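Local coordinates for protein glutathione reductase (Bartonella henselae, PDB 3O0H) that probably reduces glutathione disulfide to glutathione with NADPH, passing the electrons through a bound FAD and a redox-active disulfide, as in other glutathione reductases, at residues A82-K87 against P397-L402; T143-L146 against E151-S154; G223-R228 against L234-N239; E312-N317 against I338-C343. One frame throughout, in Å; residues are numbered along the deposited sequence. Where two conformers were deposited one is given.

How the contacts relate
Contact 1 closes a loop of some 310 residues, and the others lie within it in order: contact 2, contact 3, contact 4. Contacts 2 and 4, with centres about 23 Å apart, belong to the FAD-binding part: the hairpin of contact 2 packs on strand 27-32, and the loop of contact 4 leads into strand 321-323 of the same parallel sheet. Contact 3 lies in the second, probably NADPH-binding, Rossmann-type unit, and its helix also rests on the interface-domain sheet. Contact 1, about 57 Å from contact 2 between centres, ties helix 69-88 to that interface domain beside the second subunit. Together they touch the FAD-binding, probable NADPH-binding and interface parts.

Contact 1: A82-K87 against P397-L402; sequences AQEFSK and PMRNVL
Ionic bonding dominates the meeting of Glu84 with Arg399. The guanidinium grips the carboxylate end-on, NH2 giving a bond of 2.6 Å to OE2 of Glu84 and NH1 one of 3.1 Å to its OE1. Both oxygens lie near the guanidinium plane and are approached on their syn sides, but the two planar groups are twisted 36° apart. Arg399 reaches out with CG opposite its backbone N (chi1 -173°) and then bends at chi3, which turns its end to the acid. Lys87 NZ lies 4.0 Å both from NH1 of Arg399 and from OE1 of Glu84, the latter a long salt bridge; Lys87 also bridges Glu407 and Arg399 Glu430, so acids lie around the two like charges.

Beyond the charges, the contact is slight. CD of Lys87 lies over one face of the guanidinium and 3.9 Å from OD1 of Asn400, whose ND2 is held by the carbonyl of Glu407.

The axes of the two short helical segments approach no closer than 11.2 Å, and long side chains span the gap. Helix 69-88 fastens to helix 398-403 of the dimerisation domain, while Tyr77 and Tyr81 of the second subunit pack against the same network and Phe85 stacks on Phe85 of that subunit.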
# COMPACT_ATOMS: atom_id res chain seq x y z
N ALA B 82 -11.91 15.66 -3.79
CA ALA B 82 -11.81 17.08 -3.56
C ALA B 82 -10.49 17.38 -2.82
O ALA B 82 -9.72 18.24 -3.27
CB ALA B 82 -13.01 17.59 -2.77
N GLN B 83 -10.20 16.62 -1.77
CA GLN B 83 -8.95 16.78 -1.00
C GLN B 83 -7.71 16.41 -1.83
O GLN B 83 -6.67 17.02 -1.67
CB GLN B 83 -8.98 16.01 0.33
N GLU B 84 -7.83 15.44 -2.74
CA GLU B 84 -6.75 15.10 -3.65
C GLU B 84 -6.43 16.25 -4.62
O GLU B 84 -5.27 16.63 -4.78
CB GLU B 84 -7.12 13.81 -4.36
CG GLU B 84 -6.09 13.19 -5.25
CD GLU B 84 -4.91 12.60 -4.50
OE1 GLU B 84 -5.00 12.42 -3.26
OE2 GLU B 84 -3.89 12.30 -5.19
N PHE B 85 -7.44 16.84 -5.25
CA PHE B 85 -7.18 17.99 -6.11
C PHE B 85 -6.46 19.12 -5.42
O PHE B 85 -5.59 19.76 -6.02
CB PHE B 85 -8.46 18.59 -6.70
CG PHE B 85 -9.29 17.61 -7.49
CD1 PHE B 85 -8.74 16.43 -8.00
CD2 PHE B 85 -10.60 17.88 -7.74
CE1 PHE B 85 -9.52 15.54 -8.74
CE2 PHE B 85 -11.40 17.00 -8.46
CZ PHE B 85 -10.84 15.83 -8.97
N SER B 86 -6.79 19.36 -4.16
CA SER B 86 -6.16 20.47 -3.46
C SER B 86 -4.66 20.17 -3.22
O SER B 86 -3.86 21.08 -3.22
CB SER B 86 -6.93 20.81 -2.17
OG SER B 86 -6.61 19.94 -1.13
N LYS B 87 -4.28 18.90 -3.11
CA LYS B 87 -2.87 18.55 -3.05
C LYS B 87 -2.10 18.77 -4.36
O LYS B 87 -0.87 18.86 -4.34
CB LYS B 87 -2.67 17.12 -2.58
CG LYS B 87 -3.12 16.92 -1.12
CD LYS B 87 -2.87 15.52 -0.65
CE LYS B 87 -3.80 15.15 0.48
NZ LYS B 87 -4.11 13.72 0.41
N PRO B 397 4.31 12.49 5.05
CA PRO B 397 4.77 11.88 3.81
C PRO B 397 5.32 12.92 2.82
O PRO B 397 4.89 14.09 2.80
CB PRO B 397 3.51 11.25 3.23
CG PRO B 397 2.60 11.09 4.34
CD PRO B 397 2.92 12.11 5.36
N MET B 398 6.28 12.48 2.02
CA MET B 398 6.94 13.37 1.09
C MET B 398 5.95 14.19 0.23
O MET B 398 6.14 15.37 0.03
CB MET B 398 7.85 12.56 0.18
CG MET B 398 8.65 13.41 -0.77
SD MET B 398 9.52 12.41 -2.01
CE MET B 398 10.66 11.54 -0.94
N ARG B 399 4.89 13.54 -0.24
CA ARG B 399 3.89 14.18 -1.07
C ARG B 399 3.22 15.37 -0.39
O ARG B 399 2.83 16.34 -1.05
CB ARG B 399 2.84 13.16 -1.49
CG ARG B 399 1.86 13.72 -2.51
CD ARG B 399 1.16 12.60 -3.27
NE ARG B 399 0.03 12.01 -2.54
CZ ARG B 399 -1.24 12.02 -2.95
NH1 ARG B 399 -2.19 11.45 -2.22
NH2 ARG B 399 -1.58 12.60 -4.09
N ASN B 400 3.07 15.31 0.93
CA ASN B 400 2.41 16.38 1.66
C ASN B 400 3.32 17.57 1.90
O ASN B 400 2.84 18.68 1.96
CB ASN B 400 1.77 15.88 2.95
CG ASN B 400 0.73 14.81 2.69
OD1 ASN B 400 0.26 14.64 1.57
ND2 ASN B 400 0.37 14.10 3.73
N VAL B 401 4.63 17.33 1.97
CA VAL B 401 5.64 18.40 1.95
C VAL B 401 5.32 19.48 0.95
O VAL B 401 5.14 20.63 1.34
CB VAL B 401 7.07 17.88 1.64
N LEU B 402 5.26 19.13 -0.34
CA LEU B 402 4.97 20.10 -1.40
C LEU B 402 3.55 20.66 -1.37
O LEU B 402 3.31 21.85 -1.65
CB LEU B 402 5.25 19.50 -2.80
CG LEU B 402 6.55 19.97 -3.47
CD1 LEU B 402 7.75 19.67 -2.59
CD2 LEU B 402 6.73 19.36 -4.86

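Contact 2: T143-L146 against E151-S154; sequences TLEL and ERIS
Arg152 lays the start of its extended chain across Thr143, CB resting 4.0 Å from CG2 of Thr143, and then runs on to Glu145. There its guanidinium takes hold side-on: NE and NH2 both donate to the one oxygen, OE2 of Glu145, at 3.1 and 3.2 Å. That oxygen lies close to the guanidinium plane, and the carboxylate is turned only 29° from it, so the salt bridge is nearly flat. NE comes to the oxygen's anti side, whereas NH2 approaches nearly in line with the C-O bond of OE2.

On the face of Leu144 and Ile153 the contact is apolar: Leu146 CD1 lies 4.3 Å from CG1 of Ile153. The same CD1 also comes 3.8 Å from OE1 of Glu151, whose side chain runs alongside Leu146. The antiparallel strands are stitched by Leu144 and Ile153, a hydrogen-bonded pair with N to O distances of 2.9 Å in both directions; Leu146 N adds a straight bond to Glu151 O.

The hairpin's inner strand, 143-146, is flanked on its other side by strand 136-138, completing a three-stranded antiparallel sheet. Leu144 and Ile153 press onto strand 27-32 of the FAD-binding parallel sheet, and Leu146 and Ile153 reach Tyr132 of strand 130-132.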
# COMPACT_ATOMS: atom_id res chain seq x y z
N THR B 143 -37.05 -29.22 6.91
CA THR B 143 -37.99 -28.63 5.98
C THR B 143 -38.04 -27.12 6.12
O THR B 143 -38.17 -26.59 7.23
CB THR B 143 -39.42 -29.19 6.20
OG1 THR B 143 -39.35 -30.62 6.34
CG2 THR B 143 -40.34 -28.81 5.03
N LEU B 144 -37.94 -26.44 4.97
CA LEU B 144 -38.06 -25.01 4.93
C LEU B 144 -39.32 -24.63 4.19
O LEU B 144 -39.77 -25.39 3.30
CB LEU B 144 -36.89 -24.40 4.19
CG LEU B 144 -35.49 -24.63 4.73
CD1 LEU B 144 -35.44 -24.42 6.25
CD2 LEU B 144 -34.88 -26.01 4.26
N GLU B 145 -39.87 -23.47 4.54
CA GLU B 145 -40.96 -22.89 3.82
C GLU B 145 -40.55 -21.58 3.18
O GLU B 145 -39.86 -20.76 3.81
CB GLU B 145 -42.16 -22.70 4.74
CG GLU B 145 -43.40 -22.19 4.01
CD GLU B 145 -44.67 -22.15 4.88
OE1 GLU B 145 -45.34 -21.13 4.87
OE2 GLU B 145 -45.03 -23.15 5.53
N LEU B 146 -40.91 -21.41 1.91
CA LEU B 146 -40.61 -20.19 1.18
C LEU B 146 -41.76 -19.23 1.45
O LEU B 146 -42.92 -19.52 1.13
CB LEU B 146 -40.44 -20.45 -0.34
CG LEU B 146 -39.33 -21.44 -0.71
CD1 LEU B 146 -39.28 -21.65 -2.22
CD2 LEU B 146 -37.99 -21.00 -0.21
N GLU B 151 -44.42 -22.67 -0.52
CA GLU B 151 -43.80 -23.96 -0.93
C GLU B 151 -42.88 -24.49 0.17
O GLU B 151 -42.08 -23.75 0.73
CB GLU B 151 -42.98 -23.82 -2.23
CG GLU B 151 -42.44 -25.17 -2.78
CD GLU B 151 -41.68 -25.04 -4.13
OE1 GLU B 151 -41.34 -23.91 -4.55
OE2 GLU B 151 -41.41 -26.10 -4.75
N ARG B 152 -42.98 -25.78 0.44
CA ARG B 152 -42.09 -26.46 1.37
C ARG B 152 -41.03 -27.24 0.61
O ARG B 152 -41.33 -27.81 -0.42
CB ARG B 152 -42.92 -27.33 2.30
CG ARG B 152 -43.66 -26.41 3.26
CD ARG B 152 -44.47 -27.12 4.26
NE ARG B 152 -45.11 -26.19 5.18
CZ ARG B 152 -45.68 -26.58 6.31
NH1 ARG B 152 -45.68 -27.86 6.64
NH2 ARG B 152 -46.25 -25.70 7.13
N ILE B 153 -39.78 -27.13 1.03
CA ILE B 153 -38.63 -27.75 0.41
C ILE B 153 -37.92 -28.51 1.51
O ILE B 153 -37.64 -27.95 2.55
CB ILE B 153 -37.61 -26.69 -0.15
CG1 ILE B 153 -38.27 -25.72 -1.15
CG2 ILE B 153 -36.37 -27.37 -0.75
CD1 ILE B 153 -38.74 -26.37 -2.36
N SER B 154 -37.55 -29.77 1.26
CA SER B 154 -36.79 -30.52 2.24
C SER B 154 -35.33 -30.63 1.87
O SER B 154 -34.97 -30.59 0.69
CB SER B 154 -37.37 -31.91 2.44
OG SER B 154 -37.14 -32.69 1.27

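Contact 3: G223-R228 against L234-N239; sequences GDLILR and LRQLLN
A Rossmann-type unit, consistent with NADPH binding in this family, supplies both sides of this contact: the loop 223-228 that follows strand 216-220 folds back on helix 232-245, and Arg235 of the helix is its anchor. The guanidinium of Arg235 reads two successive carbonyls of the loop. NE donates to Ile226 O at 2.7 Å in an almost linear bond (172°), and NH2 donates to Leu225 O at 2.8 Å. Both acceptors lie close to the guanidinium plane, although NH2 sits well above the carbonyl plane of Leu225 and so does not follow a lone pair. Arg235 makes this reach by running straight out from the helix and bending only at chi3 (70°). The loop wraps its flat end from both sides, with Leu225 CD2 over one face and the backbone of Arg228 over the other, each offset toward the rim; this sandwich and the two bonds should fix the group's rotation. Asp224 OD1 adds a long salt bridge to NH2 of Arg235, the carboxylate turned 74° from the guanidinium.

Beyond the arginine the packing is apolar. Leu238 CD2 meets CD1 of Ile226 at 3.7 Å and CD1 of Leu227 at 3.6 Å, its side chain crossing each at about a right angle. Leu225 CD1 lies 3.7 Å from CB of Asn239, whose OD1 bonds to the hydroxyl of Tyr251.

Val204 of helix 201-212 covers Ile226, Leu227 and Leu238, while Ile371 of strand 371-375 packs on Leu227 and Leu238, so the contact lies where this unit meets the interface-domain sheet.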
# COMPACT_ATOMS: atom_id res chain seq x y z
N GLY B 223 -20.17 7.57 24.15
CA GLY B 223 -19.04 7.54 25.09
C GLY B 223 -18.11 8.74 24.92
O GLY B 223 -18.56 9.81 24.49
N ASP B 224 -16.84 8.57 25.29
CA ASP B 224 -15.90 9.67 25.38
C ASP B 224 -15.05 9.88 24.13
O ASP B 224 -14.47 10.94 23.98
CB ASP B 224 -14.98 9.49 26.60
CG ASP B 224 -14.01 8.30 26.45
OD1 ASP B 224 -14.39 7.27 25.83
OD2 ASP B 224 -12.87 8.39 26.96
N LEU B 225 -14.94 8.86 23.27
CA LEU B 225 -14.07 8.91 22.07
C LEU B 225 -14.48 7.85 21.06
O LEU B 225 -14.79 6.73 21.45
CB LEU B 225 -12.58 8.72 22.49
CG LEU B 225 -11.43 8.88 21.49
CD1 LEU B 225 -11.33 10.29 20.86
CD2 LEU B 225 -10.09 8.50 22.23
N ILE B 226 -14.52 8.23 19.80
CA ILE B 226 -14.87 7.32 18.73
C ILE B 226 -14.01 6.04 18.71
O ILE B 226 -12.95 5.98 19.39
CB ILE B 226 -14.82 8.00 17.34
CG1 ILE B 226 -13.40 8.58 17.05
CG2 ILE B 226 -16.03 9.02 17.22
CD1 ILE B 226 -13.19 8.98 15.55
N LEU B 227 -14.54 5.02 18.02
CA LEU B 227 -13.86 3.73 17.82
C LEU B 227 -13.36 3.05 19.09
O LEU B 227 -12.17 2.73 19.28
CB LEU B 227 -12.74 3.90 16.78
CG LEU B 227 -13.18 4.37 15.40
CD1 LEU B 227 -12.00 4.55 14.48
CD2 LEU B 227 -14.14 3.37 14.81
N ARG B 228 -14.30 2.79 20.01
CA ARG B 228 -14.05 1.98 21.18
C ARG B 228 -13.41 0.66 20.71
O ARG B 228 -13.78 0.17 19.67
CB ARG B 228 -15.40 1.63 21.83
CG ARG B 228 -15.53 1.92 23.28
CD ARG B 228 -16.87 1.40 23.81
NE ARG B 228 -18.05 2.15 23.33
CZ ARG B 228 -18.74 3.07 24.04
NH1 ARG B 228 -18.35 3.44 25.26
NH2 ARG B 228 -19.83 3.63 23.52
N LEU B 234 -5.03 5.45 17.39
CA LEU B 234 -5.93 5.50 16.22
C LEU B 234 -7.21 6.29 16.49
O LEU B 234 -7.71 7.04 15.63
CB LEU B 234 -6.31 4.09 15.75
CG LEU B 234 -5.13 3.17 15.45
CD1 LEU B 234 -5.62 1.67 15.40
CD2 LEU B 234 -4.35 3.63 14.18
N ARG B 235 -7.75 6.11 17.68
CA ARG B 235 -8.99 6.78 18.02
C ARG B 235 -8.72 8.28 18.10
O ARG B 235 -9.49 9.11 17.55
CB ARG B 235 -9.49 6.27 19.37
CG ARG B 235 -9.79 4.77 19.40
CD ARG B 235 -10.16 4.34 20.81
NE ARG B 235 -11.45 4.82 21.29
CZ ARG B 235 -11.87 4.67 22.56
NH1 ARG B 235 -11.13 4.03 23.46
NH2 ARG B 235 -13.05 5.12 22.94
N GLN B 236 -7.64 8.63 18.79
CA GLN B 236 -7.39 10.03 19.08
C GLN B 236 -7.00 10.76 17.82
O GLN B 236 -7.53 11.83 17.55
CB GLN B 236 -6.34 10.20 20.17
CG GLN B 236 -6.14 11.68 20.58
CD GLN B 236 -7.31 12.16 21.40
OE1 GLN B 236 -7.53 11.65 22.50
NE2 GLN B 236 -8.12 13.10 20.85
N LEU B 237 -6.08 10.18 17.04
CA LEU B 237 -5.63 10.87 15.81
C LEU B 237 -6.77 11.07 14.83
O LEU B 237 -6.85 12.14 14.17
CB LEU B 237 -4.48 10.13 15.13
CG LEU B 237 -3.14 10.09 15.86
CD1 LEU B 237 -2.19 8.99 15.25
CD2 LEU B 237 -2.49 11.44 15.77
N LEU B 238 -7.64 10.07 14.70
CA LEU B 238 -8.79 10.22 13.79
C LEU B 238 -9.73 11.32 14.30
O LEU B 238 -10.12 12.23 13.54
CB LEU B 238 -9.55 8.90 13.58
CG LEU B 238 -10.79 9.02 12.69
CD1 LEU B 238 -10.43 9.56 11.30
CD2 LEU B 238 -11.51 7.61 12.56
N ASN B 239 -10.06 11.25 15.58
CA ASN B 239 -10.97 12.25 16.18
C ASN B 239 -10.45 13.63 15.86
O ASN B 239 -11.19 14.49 15.41
CB ASN B 239 -11.03 12.10 17.69
CG ASN B 239 -11.80 13.23 18.35
OD1 ASN B 239 -13.03 13.19 18.41
ND2 ASN B 239 -11.09 14.25 18.80

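Contact 4: E312-N317 against I338-C343; sequences EKMTTN and IHDAMC
The carboxylate of Asp340 is covered on one face by the terminal methyl of Met314. The setting is the FAD-binding domain, a Rossmann-like fold, in which loop 312-317 leads into strand 321-323, an outermost strand of the parallel sheet, and helix 334-349 packs beside it. CE of Met314 stands 3.4 Å from CG of Asp340, almost directly above it, and is equally distant, at 3.6 Å, from CB, OD1 and OD2 of that residue, so the methyl sits squarely over the flat group without leaning to either oxygen. The oxygens themselves are bound by other parts of the fold: OD1 by the hydroxyl of Tyr358, and OD2 by NE2 of His330 and the backbone N of Gly325, just beyond the strand. With three hydrogen bonds to hold it, this buried carboxylate has little freedom to rotate, and the bonds would be expected to favour its negative charge. Asp340 therefore links the helix to the strand end as well as to the loop, with the nearest atoms of its side chain and the bound FAD about 7 Å apart.

Met314 is curled rather than extended: its three torsions are all turned the same way (chi1 -48°, chi2 -52°, chi3 -71°), which folds the sulfur and methyl back over the aspartate. Its backbone is hydrogen-bonded to Ala323, and Pro356 and Tyr358 also pack on its side chain. Nearer its root, Met314 CG rests 4.2 Å from CB of Cys343 and 3.9 Å from the backbone O of Asp340.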
# COMPACT_ATOMS: atom_id res chain seq x y z
N GLU B 312 -16.56 -25.99 16.66
CA GLU B 312 -15.36 -25.81 15.87
C GLU B 312 -15.45 -26.31 14.43
O GLU B 312 -14.55 -26.02 13.64
CB GLU B 312 -14.16 -26.43 16.62
CG GLU B 312 -14.25 -27.89 16.99
CD GLU B 312 -15.30 -28.22 18.08
OE1 GLU B 312 -15.64 -27.36 18.95
OE2 GLU B 312 -15.82 -29.35 18.04
N LYS B 313 -16.51 -27.04 14.08
CA LYS B 313 -16.71 -27.47 12.70
C LYS B 313 -17.86 -26.66 12.02
O LYS B 313 -18.28 -26.96 10.89
CB LYS B 313 -16.97 -28.96 12.66
CG LYS B 313 -15.77 -29.80 13.17
CD LYS B 313 -16.20 -30.79 14.26
CE LYS B 313 -15.03 -31.61 14.83
NZ LYS B 313 -14.04 -30.83 15.67
N MET B 314 -18.29 -25.59 12.68
CA MET B 314 -19.40 -24.74 12.21
C MET B 314 -20.78 -25.44 12.34
O MET B 314 -21.78 -24.98 11.76
CB MET B 314 -19.19 -24.23 10.76
CG MET B 314 -17.82 -23.65 10.44
SD MET B 314 -17.40 -22.41 11.63
CE MET B 314 -18.47 -21.11 11.21
N THR B 315 -20.83 -26.50 13.15
CA THR B 315 -22.07 -27.27 13.37
C THR B 315 -22.86 -26.65 14.52
O THR B 315 -22.32 -26.31 15.60
CB THR B 315 -21.80 -28.74 13.79
OG1 THR B 315 -20.56 -29.21 13.24
CG2 THR B 315 -22.96 -29.70 13.33
N THR B 316 -24.16 -26.55 14.31
CA THR B 316 -25.09 -26.30 15.42
C THR B 316 -25.21 -27.52 16.34
O THR B 316 -24.56 -28.58 16.15
CB THR B 316 -26.51 -25.85 14.91
OG1 THR B 316 -27.24 -26.98 14.44
CG2 THR B 316 -26.40 -24.76 13.77
N ASN B 317 -26.06 -27.39 17.36
CA ASN B 317 -26.44 -28.53 18.20
C ASN B 317 -27.33 -29.57 17.50
O ASN B 317 -27.61 -30.59 18.09
CB ASN B 317 -27.09 -28.05 19.51
CG ASN B 317 -28.43 -27.36 19.28
OD1 ASN B 317 -28.58 -26.56 18.39
ND2 ASN B 317 -29.42 -27.70 20.09
N ILE B 338 -16.49 -15.73 4.58
CA ILE B 338 -15.95 -16.59 3.49
C ILE B 338 -15.12 -17.75 4.10
O ILE B 338 -15.25 -18.93 3.69
CB ILE B 338 -15.13 -15.73 2.44
CG1 ILE B 338 -16.11 -14.77 1.70
CG2 ILE B 338 -14.35 -16.66 1.46
CD1 ILE B 338 -15.46 -13.61 0.86
N HIS B 339 -14.22 -17.41 5.03
CA HIS B 339 -13.40 -18.37 5.78
C HIS B 339 -14.28 -19.45 6.43
O HIS B 339 -14.02 -20.68 6.29
CB HIS B 339 -12.63 -17.60 6.87
CG HIS B 339 -11.75 -18.46 7.74
ND1 HIS B 339 -10.58 -19.03 7.28
CD2 HIS B 339 -11.85 -18.82 9.05
CE1 HIS B 339 -10.02 -19.73 8.26
NE2 HIS B 339 -10.77 -19.62 9.34
N ASP B 340 -15.31 -18.99 7.14
CA ASP B 340 -16.31 -19.91 7.76
C ASP B 340 -16.87 -20.88 6.69
O ASP B 340 -16.98 -22.08 6.93
CB ASP B 340 -17.48 -19.14 8.34
CG ASP B 340 -17.18 -18.42 9.67
OD1 ASP B 340 -16.11 -18.58 10.26
OD2 ASP B 340 -18.08 -17.68 10.13
N ALA B 341 -17.26 -20.34 5.53
CA ALA B 341 -17.85 -21.15 4.45
C ALA B 341 -16.90 -22.20 3.97
O ALA B 341 -17.31 -23.36 3.75
CB ALA B 341 -18.35 -20.25 3.26
N MET B 342 -15.62 -21.84 3.83
CA MET B 342 -14.63 -22.80 3.40
C MET B 342 -14.48 -23.90 4.43
O MET B 342 -14.32 -25.07 4.07
CB MET B 342 -13.26 -22.15 3.15
CG MET B 342 -13.26 -20.95 2.15
SD MET B 342 -13.65 -21.46 0.48
CE MET B 342 -12.00 -22.03 -0.06
N CYS B 343 -14.48 -23.52 5.70
CA CYS B 343 -14.38 -24.50 6.79
C CYS B 343 -15.59 -25.42 6.77
O CYS B 343 -15.46 -26.64 6.95
CB CYS B 343 -14.26 -23.78 8.14
SG CYS B 343 -12.69 -22.93 8.32